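Tungsten-containing formylmethanofuran dehydrogenase 2 subunit C (Methanothermobacter wolfeii, PDB 5T5I) is a subunit of a tungsten-dependent formylmethanofuran dehydrogenase, an enzyme that probably converts carbon dioxide and methanofuran to formylmethanofuran in methanogenesis. Local coordinates at residues K9-V14 / D72-K77; L129-D134 / H155-N160; I172-V177 / I191-V196. All coordinates share one frame; numbering follows the deposited sequence.

Interactions 2 and 3 hold the same kind of element: each joins neighbouring coils of a beta-helix, the loops after strands 125-128 and 151-154 in one and the ends of strands 170-173 and 187-192 in the other. They touch, with centres about 9 Å apart, and Asn-157 OD1 probably accepts from Asp-176 N. Both mix buried and partly exposed residues, and both rest on parallel backbone bonds and aspartate oxygens that accept a backbone N-H of the next coil; interaction 3 adds isoleucine and valine packing, interaction 2 water-bridged acids. Interaction 1 lies about 19 Å from interaction 2 between centres, near the N-terminal end, where a buried glutamine and a buried asparagine replace the strand ladder between irregular segments.

Interaction 1: K9-V14 / D72-K77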
loop_
_atom_site.group_PDB
_atom_site.type_symbol
_atom_site.label_atom_id
_atom_site.label_comp_id
_atom_site.label_asym_id
_atom_site.label_seq_id
_atom_site.Cartn_x
_atom_site.Cartn_y
_atom_site.Cartn_z
ATOM N N LYS C 9 -20.021 32.675 47.711
ATOM C CA LYS C 9 -18.789 33.114 48.346
ATOM C C LYS C 9 -17.709 32.278 47.609
ATOM O O LYS C 9 -18.044 31.599 46.635
ATOM C CB LYS C 9 -18.832 32.817 49.855
ATOM C CG LYS C 9 -19.921 33.617 50.564
ATOM C CD LYS C 9 -20.080 33.217 52.010
ATOM C CE LYS C 9 -21.151 34.031 52.695
ATOM N NZ LYS C 9 -21.418 33.538 54.071
ATOM N N GLU C 10 -16.445 32.306 48.036
ATOM C CA GLU C 10 -15.422 31.521 47.338
ATOM C C GLU C 10 -15.770 30.020 47.354
ATOM O O GLU C 10 -16.041 29.456 48.417
ATOM C CB GLU C 10 -14.028 31.744 47.947
ATOM C CG GLU C 10 -12.921 31.046 47.172
ATOM C CD GLU C 10 -11.517 31.516 47.494
ATOM O OE1 GLU C 10 -10.709 31.661 46.548
ATOM O OE2 GLU C 10 -11.212 31.710 48.693
ATOM N N GLN C 11 -15.776 29.383 46.170
ATOM C CA GLN C 11 -16.073 27.957 46.085
ATOM C C GLN C 11 -14.908 27.172 46.704
ATOM O O GLN C 11 -13.752 27.537 46.492
ATOM C CB GLN C 11 -16.278 27.510 44.631
ATOM C CG GLN C 11 -17.603 27.957 44.030
ATOM C CD GLN C 11 -18.688 26.927 44.222
ATOM O OE1 GLN C 11 -18.771 25.947 43.469
ATOM N NE2 GLN C 11 -19.583 27.147 45.181
ATOM N N PRO C 12 -15.193 26.114 47.485
ATOM C CA PRO C 12 -14.100 25.318 48.074
ATOM C C PRO C 12 -13.452 24.363 47.071
ATOM O O PRO C 12 -14.077 24.022 46.061
ATOM C CB PRO C 12 -14.809 24.536 49.188
ATOM C CG PRO C 12 -16.206 24.377 48.698
ATOM C CD PRO C 12 -16.521 25.571 47.843
ATOM N N GLU C 13 -12.212 23.907 47.358
ATOM C CA GLU C 13 -11.512 22.906 46.525
ATOM C C GLU C 13 -12.144 21.513 46.660
ATOM O O GLU C 13 -12.134 20.743 45.696
ATOM C CB GLU C 13 -10.014 22.821 46.866
ATOM C CG GLU C 13 -9.205 24.012 46.372
ATOM C CD GLU C 13 -7.719 23.755 46.204
ATOM O OE1 GLU C 13 -7.194 22.792 46.809
ATOM O OE2 GLU C 13 -7.076 24.528 45.458
ATOM N N VAL C 14 -12.655 21.173 47.864
ATOM C CA VAL C 14 -13.399 19.938 48.095
ATOM C C VAL C 14 -14.811 20.306 47.633
ATOM O O VAL C 14 -15.371 21.239 48.203
ATOM C CB VAL C 14 -13.385 19.502 49.576
ATOM C CG1 VAL C 14 -14.345 18.338 49.815
ATOM C CG2 VAL C 14 -11.977 19.133 50.010
ATOM N N ASP C 72 -20.324 32.034 39.677
ATOM C CA ASP C 72 -19.789 30.745 39.271
ATOM C C ASP C 72 -19.875 29.691 40.386
ATOM O O ASP C 72 -19.389 29.923 41.491
ATOM C CB ASP C 72 -18.339 30.926 38.791
ATOM C CG ASP C 72 -17.737 29.688 38.162
ATOM O OD1 ASP C 72 -18.505 28.811 37.725
ATOM O OD2 ASP C 72 -16.500 29.606 38.091
ATOM N N VAL C 73 -20.475 28.520 40.083
ATOM C CA VAL C 73 -20.570 27.412 41.041
ATOM C C VAL C 73 -19.988 26.144 40.416
ATOM O O VAL C 73 -20.590 25.062 40.475
ATOM C CB VAL C 73 -21.993 27.237 41.642
ATOM C CG1 VAL C 73 -22.299 28.354 42.626
ATOM C CG2 VAL C 73 -23.073 27.163 40.566
ATOM N N TYR C 74 -18.776 26.300 39.825
ATOM C CA TYR C 74 -18.029 25.233 39.147
ATOM C C TYR C 74 -17.781 24.002 40.039
ATOM O O TYR C 74 -17.576 22.923 39.504
ATOM C CB TYR C 74 -16.681 25.756 38.583
ATOM C CG TYR C 74 -15.590 25.898 39.624
ATOM C CD1 TYR C 74 -15.532 27.011 40.450
ATOM C CD2 TYR C 74 -14.659 24.883 39.832
ATOM C CE1 TYR C 74 -14.565 27.126 41.443
ATOM C CE2 TYR C 74 -13.682 24.989 40.823
ATOM C CZ TYR C 74 -13.642 26.114 41.629
ATOM O OH TYR C 74 -12.688 26.263 42.607
ATOM N N ASN C 75 -17.744 24.179 41.376
ATOM C CA ASN C 75 -17.515 23.080 42.310
ATOM C C ASN C 75 -18.754 22.749 43.163
ATOM O O ASN C 75 -18.618 22.275 44.290
ATOM C CB ASN C 75 -16.252 23.354 43.160
ATOM C CG ASN C 75 -15.132 22.366 42.883
ATOM O OD1 ASN C 75 -15.173 21.594 41.924
ATOM N ND2 ASN C 75 -14.099 22.364 43.716
ATOM N N THR C 76 -19.960 22.876 42.566
ATOM C CA THR C 76 -21.221 22.535 43.237
ATOM C C THR C 76 -21.972 21.527 42.383
ATOM O O THR C 76 -22.323 21.813 41.225
ATOM C CB THR C 76 -22.055 23.771 43.557
ATOM O OG1 THR C 76 -21.235 24.695 44.270
ATOM C CG2 THR C 76 -23.290 23.445 44.395
ATOM N N LYS C 77 -22.211 20.350 42.973
ATOM C CA LYS C 77 -22.863 19.206 42.336
ATOM C C LYS C 77 -24.344 19.115 42.704
ATOM O O LYS C 77 -24.758 19.609 43.748
ATOM C CB LYS C 77 -22.171 17.899 42.785
ATOM C CG LYS C 77 -20.702 17.809 42.405
ATOM C CD LYS C 77 -20.009 16.597 43.037
ATOM C CE LYS C 77 -18.577 16.471 42.559
ATOM N NZ LYS C 77 -17.878 15.343 43.204
HETATM O O HOH W 1 -11.455 20.773 43.071
#
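Gln-11 and Asn-75 bring the two backbones nearest, CA to CA 6.3 Å, too wide for a strand ladder, and segment 72-77 folds there into a type I beta turn from Val-73 to Thr-76, closed by Thr-76 N on Val-73 O at 3.1 Å. Gln-11 reaches into this turn. Its side chain is bent at chi2 (-91°), which lets OE1 accept from two donors: Asn-75 N at 2.9 Å, and Thr-76 OG1, also 2.9 Å away from Gln-11 OE1. Both lie in the carbonyl plane, the hydroxyl on a lone pair, so the buried oxygen is gripped by main chain and side chain together. Strand 76-77, which starts as this turn ends, runs parallel to strand 16-17 in a small mixed sheet. Residues 9-14 are the connection into 16-17, so the contact ties that connection to the turn beside it, and Asn-75 and Lys-77 share backbone hydrogen bonds with Leu-16. Asn-75 answers in the other direction: its ND2 donates to Pro-12 O at 2.9 Å, nearly straight (174°), with the acceptor in its own amide plane. A water that accepts from Asn-75 ND2 can donate to Glu-13 O, 2.7 Å away. Alongside, CE1 of the Tyr-74 ring meets Gln-11 CB obliquely at 3.6 Å, the two side chains running antiparallel past one another with amide and ring planes 74° apart.

Interaction 2: L129-D134 / H155-N160; sequences LGDAGD and HGNADN
Gly-130 and Gly-156, Ala-132 and Asn-157, and Gly-133 and Asp-159 are joined by main-chain hydrogen bonds, between segments whose end-to-end directions differ by only 4°. Ala-132 N donates almost straight to Asn-157 O (2.8 Å), whereas Gly-156 N reaches Gly-130 O at 2.9 Å from well above the carbonyl plane. Gly-156 has no room for a side chain, since a beta carbon would collide with Asp-131 OD1 and Gly-130 O. Two carboxylates add to these main-chain bonds. Asp-131 OD1 takes Asn-157 N at 2.9 Å on its anti side; with CG beside its own backbone N (chi1 -59°), the carboxylate can lean over to the next coil. Asp-134 OD1 repeats this with Asn-160 N, again 2.9 Å, closer to the carboxylate plane. Parallel rungs one coil apart, repeated on neighbouring LGDAGD and HGNADN sequences, are the signature of a beta-helix, here of the glycine-rich kind found in this subunit family; the segment between these two coils carries the calcium site of Ser-139, Tyr-140 and Asp-143. Among the charges, Asp-134 OD1 and Asp-159 OD2 stand 4.3 Å apart, an approach that a water probably eases by donating to Asp-134 OD2 and to Asp-159 OD2. Asp-134 OD2 also bonds Ser-94 of the neighbouring FwdD subunit. The apolar share is small: Leu-129 CD2 sits over one face of the His-155 ring, 4.0 Å from its centroid and 15° off the normal, a CH-pi contact, while His-155 NE2 bonds Glu-127.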
loop_
_atom_site.group_PDB
_atom_site.type_symbol
_atom_site.label_atom_id
_atom_site.label_comp_id
_atom_site.label_asym_id
_atom_site.label_seq_id
_atom_site.Cartn_x
_atom_site.Cartn_y
_atom_site.Cartn_z
ATOM N N LEU C 129 -25.702 26.931 28.007
ATOM C CA LEU C 129 -25.204 27.843 26.967
ATOM C C LEU C 129 -23.730 27.584 26.592
ATOM O O LEU C 129 -23.323 27.940 25.479
ATOM C CB LEU C 129 -25.443 29.322 27.319
ATOM C CG LEU C 129 -26.867 29.717 27.748
ATOM C CD1 LEU C 129 -26.973 31.218 27.968
ATOM C CD2 LEU C 129 -27.909 29.294 26.717
ATOM N N GLY C 130 -22.972 26.949 27.486
ATOM C CA GLY C 130 -21.591 26.551 27.234
ATOM C C GLY C 130 -21.501 25.104 26.781
ATOM O O GLY C 130 -22.398 24.600 26.087
ATOM N N ASP C 131 -20.424 24.422 27.185
ATOM C CA ASP C 131 -20.180 23.014 26.868
ATOM C C ASP C 131 -20.712 22.096 27.990
ATOM O O ASP C 131 -20.890 22.549 29.120
ATOM C CB ASP C 131 -18.663 22.743 26.721
ATOM C CG ASP C 131 -17.961 23.553 25.657
ATOM O OD1 ASP C 131 -18.582 23.813 24.596
ATOM O OD2 ASP C 131 -16.774 23.874 25.851
ATOM N N ALA C 132 -20.911 20.804 27.692
ATOM C CA ALA C 132 -21.320 19.801 28.688
ATOM C C ALA C 132 -20.288 18.665 28.675
ATOM O O ALA C 132 -19.500 18.562 27.736
ATOM C CB ALA C 132 -22.721 19.264 28.399
ATOM N N GLY C 133 -20.267 17.861 29.724
ATOM C CA GLY C 133 -19.337 16.737 29.839
ATOM C C GLY C 133 -19.848 15.461 29.198
ATOM O O GLY C 133 -20.557 15.491 28.184
ATOM N N ASP C 134 -19.476 14.322 29.789
ATOM C CA ASP C 134 -19.926 13.013 29.329
ATOM C C ASP C 134 -21.308 12.744 29.925
ATOM O O ASP C 134 -21.710 13.415 30.884
ATOM C CB ASP C 134 -18.951 11.911 29.806
ATOM C CG ASP C 134 -17.508 12.118 29.364
ATOM O OD1 ASP C 134 -17.229 11.958 28.157
ATOM O OD2 ASP C 134 -16.655 12.436 30.230
ATOM N N HIS C 155 -25.656 24.352 23.936
ATOM C CA HIS C 155 -25.289 25.265 22.838
ATOM C C HIS C 155 -23.849 25.074 22.358
ATOM O O HIS C 155 -23.566 25.355 21.199
ATOM C CB HIS C 155 -25.566 26.725 23.199
ATOM C CG HIS C 155 -27.026 27.038 23.299
ATOM N ND1 HIS C 155 -27.608 27.987 22.495
ATOM C CD2 HIS C 155 -27.989 26.471 24.064
ATOM C CE1 HIS C 155 -28.885 28.016 22.829
ATOM N NE2 HIS C 155 -29.165 27.098 23.746
ATOM N N GLY C 156 -22.976 24.576 23.235
ATOM C CA GLY C 156 -21.588 24.280 22.900
ATOM C C GLY C 156 -21.422 22.820 22.518
ATOM O O GLY C 156 -22.333 22.209 21.950
ATOM N N ASN C 157 -20.281 22.244 22.879
ATOM C CA ASN C 157 -19.946 20.834 22.630
ATOM C C ASN C 157 -20.261 19.949 23.822
ATOM O O ASN C 157 -20.416 20.439 24.940
ATOM C CB ASN C 157 -18.445 20.702 22.325
ATOM C CG ASN C 157 -17.998 21.562 21.169
ATOM O OD1 ASN C 157 -18.677 21.656 20.139
ATOM N ND2 ASN C 157 -16.874 22.237 21.311
ATOM N N ALA C 158 -20.333 18.626 23.585
ATOM C CA ALA C 158 -20.486 17.611 24.637
ATOM C C ALA C 158 -19.502 16.475 24.348
ATOM O O ALA C 158 -18.890 16.456 23.275
ATOM C CB ALA C 158 -21.916 17.105 24.739
ATOM N N ASP C 159 -19.287 15.583 25.301
ATOM C CA ASP C 159 -18.254 14.541 25.158
ATOM C C ASP C 159 -18.807 13.150 24.790
ATOM O O ASP C 159 -19.339 13.011 23.686
ATOM C CB ASP C 159 -17.382 14.528 26.419
ATOM C CG ASP C 159 -16.672 15.848 26.694
ATOM O OD1 ASP C 159 -16.338 16.561 25.718
ATOM O OD2 ASP C 159 -16.432 16.159 27.882
ATOM N N ASN C 160 -18.619 12.109 25.634
ATOM C CA ASN C 160 -19.019 10.746 25.296
ATOM C C ASN C 160 -20.344 10.320 25.863
ATOM O O ASN C 160 -20.761 10.788 26.920
ATOM C CB ASN C 160 -17.982 9.738 25.804
ATOM C CG ASN C 160 -16.647 9.759 25.112
ATOM O OD1 ASN C 160 -16.403 10.512 24.175
ATOM N ND2 ASN C 160 -15.782 8.849 25.501
HETATM O O HOH W 2 -17.359 19.233 25.946
HETATM O O HOH W 3 -16.038 15.047 30.321
#

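Interaction 3: I172-V177 / I191-V196; sequences IIKGDV and IIEGNV
Lys-174 and Glu-193 extend together in one direction on adjacent coils of the beta-helix. Glu-193 runs extended beyond CG, its OE1 passing along CB and CG of the lysine, while the lysine chain bends at chi3 (139°) and again at chi4, turning its amine back toward the acid. The resulting salt bridge, Lys-174 NZ to Glu-193 OE2, is weak at 3.4 Å. A water bridges the other oxygen to the neighbouring main chain, donating to Glu-193 OE1 at 2.7 Å and to Lys-174 O. With the carboxylate of Glu-193 cut back to an alanine, the Lys-174 amine is likely to lose this mate and be free to swing, and the water to lose one of its two acceptors.

Asp-176 and Asn-195 also run alongside each other, carboxylate and amide planes just 4° apart. Asp-176 OD1 receives Asn-195 N on its anti side at 2.8 Å in a nearly linear bond (178°), while Asn-195 OD1 accepts from Met-214 N, so the pattern passes on to the next coil. Behind these polar groups the branched residues pack together: Val-177 CG2 meets Val-196 CG2 at 3.8 Å and Ile-192 CD1 at 3.9 Å, on the same face as Ile-173. Parallel bridges at Ile-172 with Ile-191 and Ile-173 with Ile-192 set the register; Ile-173 N donates to Ile-191 O at 2.9 Å, and Glu-193 N to Ile-173 O at 2.8 Å. The chemistry implies that main-chain bonds and the bond from Asn-195 N to the Asp-176 carboxylate fix the spacing of the coils, with Ile-173, Ile-192, Val-177 and Val-196 packed on one face, Ile-172 and Ile-191 on the other against Glu-236, and the weak salt bridge only adding to it.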
loop_
_atom_site.group_PDB
_atom_site.type_symbol
_atom_site.label_atom_id
_atom_site.label_comp_id
_atom_site.label_asym_id
_atom_site.label_seq_id
_atom_site.Cartn_x
_atom_site.Cartn_y
_atom_site.Cartn_z
ATOM N N ILE C 172 -30.524 17.917 22.242
ATOM C CA ILE C 172 -30.009 18.697 21.119
ATOM C C ILE C 172 -28.610 19.214 21.487
ATOM O O ILE C 172 -28.469 19.910 22.493
ATOM C CB ILE C 172 -30.963 19.861 20.733
ATOM C CG1 ILE C 172 -32.343 19.318 20.287
ATOM C CG2 ILE C 172 -30.337 20.733 19.627
ATOM C CD1 ILE C 172 -33.431 20.363 20.176
ATOM N N ILE C 173 -27.586 18.863 20.697
ATOM C CA ILE C 173 -26.220 19.385 20.869
ATOM C C ILE C 173 -25.991 20.297 19.672
ATOM O O ILE C 173 -25.980 19.816 18.533
ATOM C CB ILE C 173 -25.129 18.268 20.934
ATOM C CG1 ILE C 173 -25.499 17.142 21.913
ATOM C CG2 ILE C 173 -23.740 18.861 21.273
ATOM C CD1 ILE C 173 -25.757 17.537 23.361
ATOM N N LYS C 174 -25.834 21.598 19.903
ATOM C CA LYS C 174 -25.625 22.545 18.802
ATOM C C LYS C 174 -24.176 22.510 18.262
ATOM O O LYS C 174 -23.951 22.850 17.108
ATOM C CB LYS C 174 -26.073 23.945 19.192
ATOM C CG LYS C 174 -27.564 23.997 19.550
ATOM C CD LYS C 174 -28.087 25.447 19.763
ATOM C CE LYS C 174 -29.455 25.827 19.209
ATOM N NZ LYS C 174 -30.338 24.693 18.790
ATOM N N GLY C 175 -23.228 22.067 19.088
ATOM C CA GLY C 175 -21.837 21.882 18.699
ATOM C C GLY C 175 -21.525 20.442 18.314
ATOM O O GLY C 175 -22.378 19.712 17.791
ATOM N N ASP C 176 -20.292 20.022 18.593
ATOM C CA ASP C 176 -19.796 18.677 18.295
ATOM C C ASP C 176 -19.882 17.744 19.503
ATOM O O ASP C 176 -19.945 18.196 20.646
ATOM C CB ASP C 176 -18.319 18.767 17.874
ATOM C CG ASP C 176 -18.061 19.742 16.745
ATOM O OD1 ASP C 176 -18.890 19.798 15.813
ATOM O OD2 ASP C 176 -17.047 20.473 16.811
ATOM N N VAL C 177 -19.835 16.434 19.238
ATOM C CA VAL C 177 -19.727 15.389 20.259
ATOM C C VAL C 177 -18.493 14.539 19.950
ATOM O O VAL C 177 -17.991 14.540 18.818
ATOM C CB VAL C 177 -20.982 14.505 20.471
ATOM C CG1 VAL C 177 -22.200 15.340 20.849
ATOM C CG2 VAL C 177 -21.269 13.642 19.259
ATOM N N ILE C 191 -30.409 15.052 18.408
ATOM C CA ILE C 191 -30.007 15.855 17.246
ATOM C C ILE C 191 -28.611 16.438 17.546
ATOM O O ILE C 191 -28.453 17.168 18.513
ATOM C CB ILE C 191 -31.011 16.982 16.885
ATOM C CG1 ILE C 191 -32.403 16.400 16.532
ATOM C CG2 ILE C 191 -30.445 17.823 15.707
ATOM C CD1 ILE C 191 -33.517 17.443 16.380
ATOM N N ILE C 192 -27.628 16.145 16.699
ATOM C CA ILE C 192 -26.268 16.701 16.801
ATOM C C ILE C 192 -26.090 17.636 15.589
ATOM O O ILE C 192 -26.061 17.179 14.443
ATOM C CB ILE C 192 -25.204 15.569 16.886
ATOM C CG1 ILE C 192 -25.426 14.704 18.171
ATOM C CG2 ILE C 192 -23.771 16.150 16.876
ATOM C CD1 ILE C 192 -24.973 13.297 18.046
ATOM N N GLU C 193 -26.025 18.948 15.830
ATOM C CA GLU C 193 -25.918 19.915 14.739
ATOM C C GLU C 193 -24.499 19.992 14.168
ATOM O O GLU C 193 -24.327 20.377 13.019
ATOM C CB GLU C 193 -26.459 21.288 15.150
ATOM C CG GLU C 193 -27.909 21.220 15.616
ATOM C CD GLU C 193 -28.587 22.544 15.917
ATOM O OE1 GLU C 193 -27.894 23.586 15.947
ATOM O OE2 GLU C 193 -29.811 22.530 16.179
ATOM N N GLY C 194 -23.514 19.601 14.969
ATOM C CA GLY C 194 -22.121 19.549 14.574
ATOM C C GLY C 194 -21.675 18.153 14.187
ATOM O O GLY C 194 -22.455 17.362 13.653
ATOM N N ASN C 195 -20.410 17.850 14.466
ATOM C CA ASN C 195 -19.759 16.600 14.095
ATOM C C ASN C 195 -19.772 15.521 15.183
ATOM O O ASN C 195 -19.994 15.805 16.362
ATOM C CB ASN C 195 -18.296 16.909 13.709
ATOM C CG ASN C 195 -18.168 17.932 12.597
ATOM O OD1 ASN C 195 -18.999 18.000 11.681
ATOM N ND2 ASN C 195 -17.137 18.765 12.643
ATOM N N VAL C 196 -19.488 14.270 14.754
ATOM C CA VAL C 196 -19.344 13.084 15.612
ATOM C C VAL C 196 -18.011 12.427 15.233
ATOM O O VAL C 196 -17.747 12.240 14.047
ATOM C CB VAL C 196 -20.497 12.055 15.434
ATOM C CG1 VAL C 196 -20.310 10.840 16.354
ATOM C CG2 VAL C 196 -21.862 12.697 15.651
HETATM O O HOH W 4 -25.476 24.645 15.279
#